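Local coordinates for lactaldehyde dehydrogenase (Methanocaldococcus jannaschii, PDB 3PQA), which oxidises lactaldehyde to lactate with NAD, in preference to NADP, as a homotetramer serving coenzyme F420 biosynthesis in a methanogenic archaeon, at residues Ile17-Leu22 with Pro316-Glu321; Val24-Pro29 with Ala169-Ile174. All coordinates share one frame; numbering follows the deposited sequence.

Contact 1 of 2, residues Ile17-Leu22 with Pro316-Glu321; sequences INPYSL and PLISVE
Pro19 sets its CB against the backbone of residues 317 and 318, 3.5 Å from the carbonyl oxygen O of Leu317, with the carbonyl O of Ile318 next nearest. No hydrogen bond crosses this interface, and a compact, rigid proline suits a place where carbon must settle against carbonyl groups and a second proline. That second ring belongs to Pro316: its CB approaches the carbonyl O of Pro19 to 3.8 Å, while its CG reaches Tyr20 CB at 3.9 Å. The side chains of Tyr20 and Pro316 run at about a right angle to each other. Tyr20 CG is anti to the backbone N (chi1 -175°), which swings the phenol past the proline; Pro316 CD then meets the ring at its edge, near its plane, 4.1 Å from CD1. Tyr20 also packs on Asn306 and Pro307. At the other end the side chains of Leu22 and Val320 also cross at about a right angle, and both leucine methyls take part: CG2 of Val320 is 3.7 Å from Leu22 CD1 and as near to CD2, a branched fork closing over one methyl.

The turn is stiffened from within. Asn18 OD1 accepts two backbone N-H groups, from Tyr20 N at 2.8 Å in the carbonyl plane and, more distantly, from Ser21 N, which stands well above that plane; Leu22 N returns to Asn18 O. On the facing side Ser319 OG caps His322 N at the start of helix 320-335, and Ile318 N is hydrogen-bonded to Gln273 OE1, two residues before the probable active-site Cys275. This is an Asx turn joining the two strands of an N-terminal beta hairpin, docked on the N-capped entrance of a helix within the aldehyde dehydrogenase fold.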
# COMPACT_ATOMS: atom_id res chain seq x y z
N ILE B 17 -24.46 26.88 28.59
CA ILE B 17 -25.71 26.38 29.17
C ILE B 17 -25.70 24.87 29.40
O ILE B 17 -25.17 24.11 28.58
CB ILE B 17 -26.92 26.77 28.27
CG1 ILE B 17 -26.93 28.27 27.95
CG2 ILE B 17 -28.25 26.36 28.90
CD1 ILE B 17 -27.07 29.19 29.16
N ASN B 18 -26.28 24.44 30.51
CA ASN B 18 -26.60 23.02 30.71
C ASN B 18 -27.92 22.75 30.00
O ASN B 18 -28.94 23.34 30.37
CB ASN B 18 -26.70 22.73 32.22
CG ASN B 18 -27.12 21.30 32.55
OD1 ASN B 18 -27.88 20.66 31.82
ND2 ASN B 18 -26.67 20.82 33.71
N PRO B 19 -27.93 21.88 28.96
CA PRO B 19 -29.17 21.78 28.18
C PRO B 19 -30.33 21.08 28.89
O PRO B 19 -31.47 21.17 28.42
CB PRO B 19 -28.76 21.00 26.92
CG PRO B 19 -27.54 20.26 27.32
CD PRO B 19 -26.84 21.08 28.37
N TYR B 20 -30.04 20.40 30.00
CA TYR B 20 -31.08 19.71 30.77
C TYR B 20 -31.76 20.64 31.76
O TYR B 20 -32.99 20.66 31.85
CB TYR B 20 -30.53 18.47 31.49
CG TYR B 20 -31.62 17.68 32.19
CD1 TYR B 20 -32.48 16.85 31.47
CD2 TYR B 20 -31.81 17.79 33.57
CE1 TYR B 20 -33.49 16.13 32.10
CE2 TYR B 20 -32.82 17.07 34.22
CZ TYR B 20 -33.65 16.24 33.47
OH TYR B 20 -34.66 15.51 34.07
N SER B 21 -30.97 21.41 32.50
CA SER B 21 -31.49 22.31 33.53
C SER B 21 -31.71 23.73 32.99
O SER B 21 -32.45 24.52 33.59
CB SER B 21 -30.54 22.36 34.72
OG SER B 21 -29.32 23.01 34.38
N LEU B 22 -31.06 24.04 31.87
CA LEU B 22 -31.08 25.37 31.26
C LEU B 22 -30.36 26.43 32.10
O LEU B 22 -30.40 27.63 31.79
CB LEU B 22 -32.50 25.79 30.85
CG LEU B 22 -33.21 24.78 29.94
CD1 LEU B 22 -34.63 25.23 29.63
CD2 LEU B 22 -32.42 24.51 28.65
N PRO B 316 -31.52 15.43 26.88
CA PRO B 316 -32.16 16.50 26.12
C PRO B 316 -31.46 16.80 24.79
O PRO B 316 -30.30 16.40 24.58
CB PRO B 316 -31.99 17.70 27.04
CG PRO B 316 -30.65 17.44 27.70
CD PRO B 316 -30.64 15.96 27.94
N LEU B 317 -32.18 17.50 23.91
CA LEU B 317 -31.57 18.14 22.75
C LEU B 317 -30.71 19.32 23.21
O LEU B 317 -30.84 19.79 24.34
CB LEU B 317 -32.63 18.58 21.74
CG LEU B 317 -33.52 17.46 21.18
CD1 LEU B 317 -34.53 18.02 20.20
CD2 LEU B 317 -32.66 16.38 20.51
N ILE B 318 -29.84 19.81 22.32
CA ILE B 318 -28.80 20.75 22.73
C ILE B 318 -29.33 22.14 23.12
O ILE B 318 -28.64 22.89 23.79
CB ILE B 318 -27.71 20.89 21.65
CG1 ILE B 318 -26.44 21.52 22.25
CG2 ILE B 318 -28.25 21.70 20.46
CD1 ILE B 318 -25.79 20.71 23.40
N SER B 319 -30.55 22.46 22.68
CA SER B 319 -31.15 23.76 22.98
C SER B 319 -32.67 23.68 22.91
O SER B 319 -33.22 22.83 22.20
CB SER B 319 -30.65 24.84 22.01
OG SER B 319 -31.26 24.70 20.73
N VAL B 320 -33.33 24.58 23.64
CA VAL B 320 -34.78 24.72 23.56
C VAL B 320 -35.18 25.16 22.15
O VAL B 320 -36.15 24.64 21.60
CB VAL B 320 -35.32 25.74 24.61
CG1 VAL B 320 -36.84 25.76 24.60
CG2 VAL B 320 -34.82 25.37 25.98
N GLU B 321 -34.42 26.10 21.58
CA GLU B 321 -34.62 26.59 20.21
C GLU B 321 -34.73 25.44 19.21
O GLU B 321 -35.65 25.39 18.39
CB GLU B 321 -33.47 27.52 19.79
CG GLU B 321 -33.84 28.48 18.65
CD GLU B 321 -32.64 29.04 17.87
OE1 GLU B 321 -31.58 29.36 18.47
OE2 GLU B 321 -32.77 29.19 16.64

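Contact 2 of 2, residues Val24-Pro29 with Ala169-Ile174; sequences VIKKIP and APLVCI
Pro170 carries the one compact ring that meets residues 24-29: the methyl CD1 of Ile28 comes in nearly level with the mean plane of that ring, at its CB-CG side, 3.6 Å from CG, and not over a face. The rest is branched aliphatic packing. Ile28 serves three partners by dividing its branches. With chi1 at 67°, CG1 stands between the backbone N and the carbonyl carbon and carries CD1 to the proline, leaving CG2 to lie 3.9 Å from Ile174 CD1 and 4.0 Å from Leu171 CD2. Cut back to an alanine, this position is likely to leave Pro170 CG and Ile174 CD1 without their strand partner and to open a gap beside Leu171.

Leu171 is forked to match. Its CD1 touches Ile25 CG2 at 3.8 Å, whereas CD2 meets Ile28 and, 3.8 Å away, CD of the exposed Lys26. Lys26 lays CG and CD on the methyl, and the bend at chi3 then carries CE and the charged end off it, so the greasy part of a lysine is used while its ammonium stays at the exposed margin. The side chains cross obliquely throughout.

Consecutive Ile25 and Lys26 both face the helix, and both pair through their backbones with Val16, which fits a classic beta bulge in the two-stranded antiparallel hairpin of 14-17 and 24-28. Ile28 also packs on Met14 and Val16 of the partner strand. Helix 73-84 lies alongside, with Ile82 against Ile25, Ile79 against Leu171, and Asp83 OD2 accepting from Leu171 N, so the hairpin rests on the beginning of helix 171-186 and on its neighbour 73-84.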
# COMPACT_ATOMS: atom_id res chain seq x y z
N VAL B 24 -27.04 28.40 33.50
CA VAL B 24 -25.74 28.85 33.03
C VAL B 24 -24.69 28.15 33.89
O VAL B 24 -24.64 28.36 35.10
CB VAL B 24 -25.59 30.40 33.13
CG1 VAL B 24 -24.18 30.85 32.73
CG2 VAL B 24 -26.64 31.10 32.25
N ILE B 25 -23.87 27.30 33.26
CA ILE B 25 -22.80 26.57 33.95
C ILE B 25 -21.67 27.55 34.26
O ILE B 25 -21.19 27.62 35.39
CB ILE B 25 -22.23 25.42 33.08
CG1 ILE B 25 -23.32 24.44 32.64
CG2 ILE B 25 -21.12 24.67 33.83
CD1 ILE B 25 -22.90 23.51 31.51
N LYS B 26 -21.26 28.30 33.24
CA LYS B 26 -20.27 29.36 33.40
C LYS B 26 -20.23 30.27 32.19
O LYS B 26 -20.99 30.09 31.24
CB LYS B 26 -18.88 28.78 33.66
CG LYS B 26 -18.35 27.89 32.55
CD LYS B 26 -16.87 27.66 32.72
CE LYS B 26 -16.54 26.94 34.02
NZ LYS B 26 -15.08 27.05 34.29
N LYS B 27 -19.35 31.26 32.26
CA LYS B 27 -19.15 32.21 31.18
C LYS B 27 -17.71 32.11 30.71
O LYS B 27 -16.78 32.00 31.52
CB LYS B 27 -19.52 33.62 31.64
CG LYS B 27 -21.03 33.87 31.77
CD LYS B 27 -21.36 35.29 32.27
CE LYS B 27 -21.02 36.37 31.23
NZ LYS B 27 -22.06 36.52 30.16
N ILE B 28 -17.52 32.10 29.40
CA ILE B 28 -16.20 31.92 28.82
C ILE B 28 -15.86 33.07 27.87
O ILE B 28 -16.74 33.87 27.53
CB ILE B 28 -16.10 30.54 28.10
CG1 ILE B 28 -17.00 30.51 26.86
CG2 ILE B 28 -16.43 29.41 29.06
CD1 ILE B 28 -16.78 29.30 25.97
N PRO B 29 -14.58 33.18 27.46
CA PRO B 29 -14.24 34.27 26.55
C PRO B 29 -14.86 34.14 25.16
O PRO B 29 -15.01 33.03 24.63
CB PRO B 29 -12.70 34.19 26.47
CG PRO B 29 -12.29 33.35 27.65
CD PRO B 29 -13.40 32.38 27.83
N ALA B 169 -21.32 23.46 23.35
CA ALA B 169 -20.71 22.55 24.31
C ALA B 169 -19.18 22.67 24.32
O ALA B 169 -18.49 21.71 24.04
CB ALA B 169 -21.13 21.09 24.05
N PRO B 170 -18.67 23.87 24.68
CA PRO B 170 -17.23 24.15 24.59
C PRO B 170 -16.37 23.64 25.75
O PRO B 170 -15.14 23.59 25.62
CB PRO B 170 -17.19 25.69 24.56
CG PRO B 170 -18.36 26.09 25.41
CD PRO B 170 -19.42 25.01 25.23
N LEU B 171 -16.98 23.27 26.88
CA LEU B 171 -16.18 23.06 28.10
C LEU B 171 -15.20 21.90 28.03
O LEU B 171 -14.07 21.98 28.55
CB LEU B 171 -17.07 22.99 29.35
CG LEU B 171 -17.96 24.21 29.63
CD1 LEU B 171 -18.69 24.02 30.94
CD2 LEU B 171 -17.16 25.52 29.62
N VAL B 172 -15.59 20.82 27.36
CA VAL B 172 -14.68 19.70 27.25
C VAL B 172 -13.49 20.09 26.37
O VAL B 172 -12.39 19.58 26.58
CB VAL B 172 -15.36 18.40 26.77
CG1 VAL B 172 -15.52 18.37 25.25
CG2 VAL B 172 -14.58 17.19 27.27
N CYS B 173 -13.71 20.99 25.40
CA CYS B 173 -12.65 21.47 24.50
C CYS B 173 -11.67 22.38 25.21
O CYS B 173 -10.47 22.36 24.91
CB CYS B 173 -13.26 22.20 23.30
SG CYS B 173 -14.21 21.06 22.28
N ILE B 174 -12.18 23.16 26.16
CA ILE B 174 -11.32 23.97 27.03
C ILE B 174 -10.45 23.04 27.89
O ILE B 174 -9.26 23.29 28.05
CB ILE B 174 -12.15 24.97 27.90
CG1 ILE B 174 -12.73 26.08 27.01
CG2 ILE B 174 -11.30 25.57 29.01
CD1 ILE B 174 -13.92 26.83 27.64

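Both contacts dock the same small N-terminal hairpin, contact 1 by its connecting loop and contact 2 by its second strand, against the beginnings of two helices far apart in the chain, 320-335 and 171-186. Both are partly buried, their centres about 20 and 19 Å from the centre of the chain, and neither is bridged by a hydrogen bond. Contact 1 sets one proline against backbone carbonyls and the other against a tyrosine, with a leucine-valine pair beside them, an Asx turn shaping one segment and a serine N-cap beginning the helix of the other; contact 2 relies on branched aliphatic side chains, with a lysine at its exposed margin. The two touch directly, Ile17 packing on Val24 and Asn18 on Ile25.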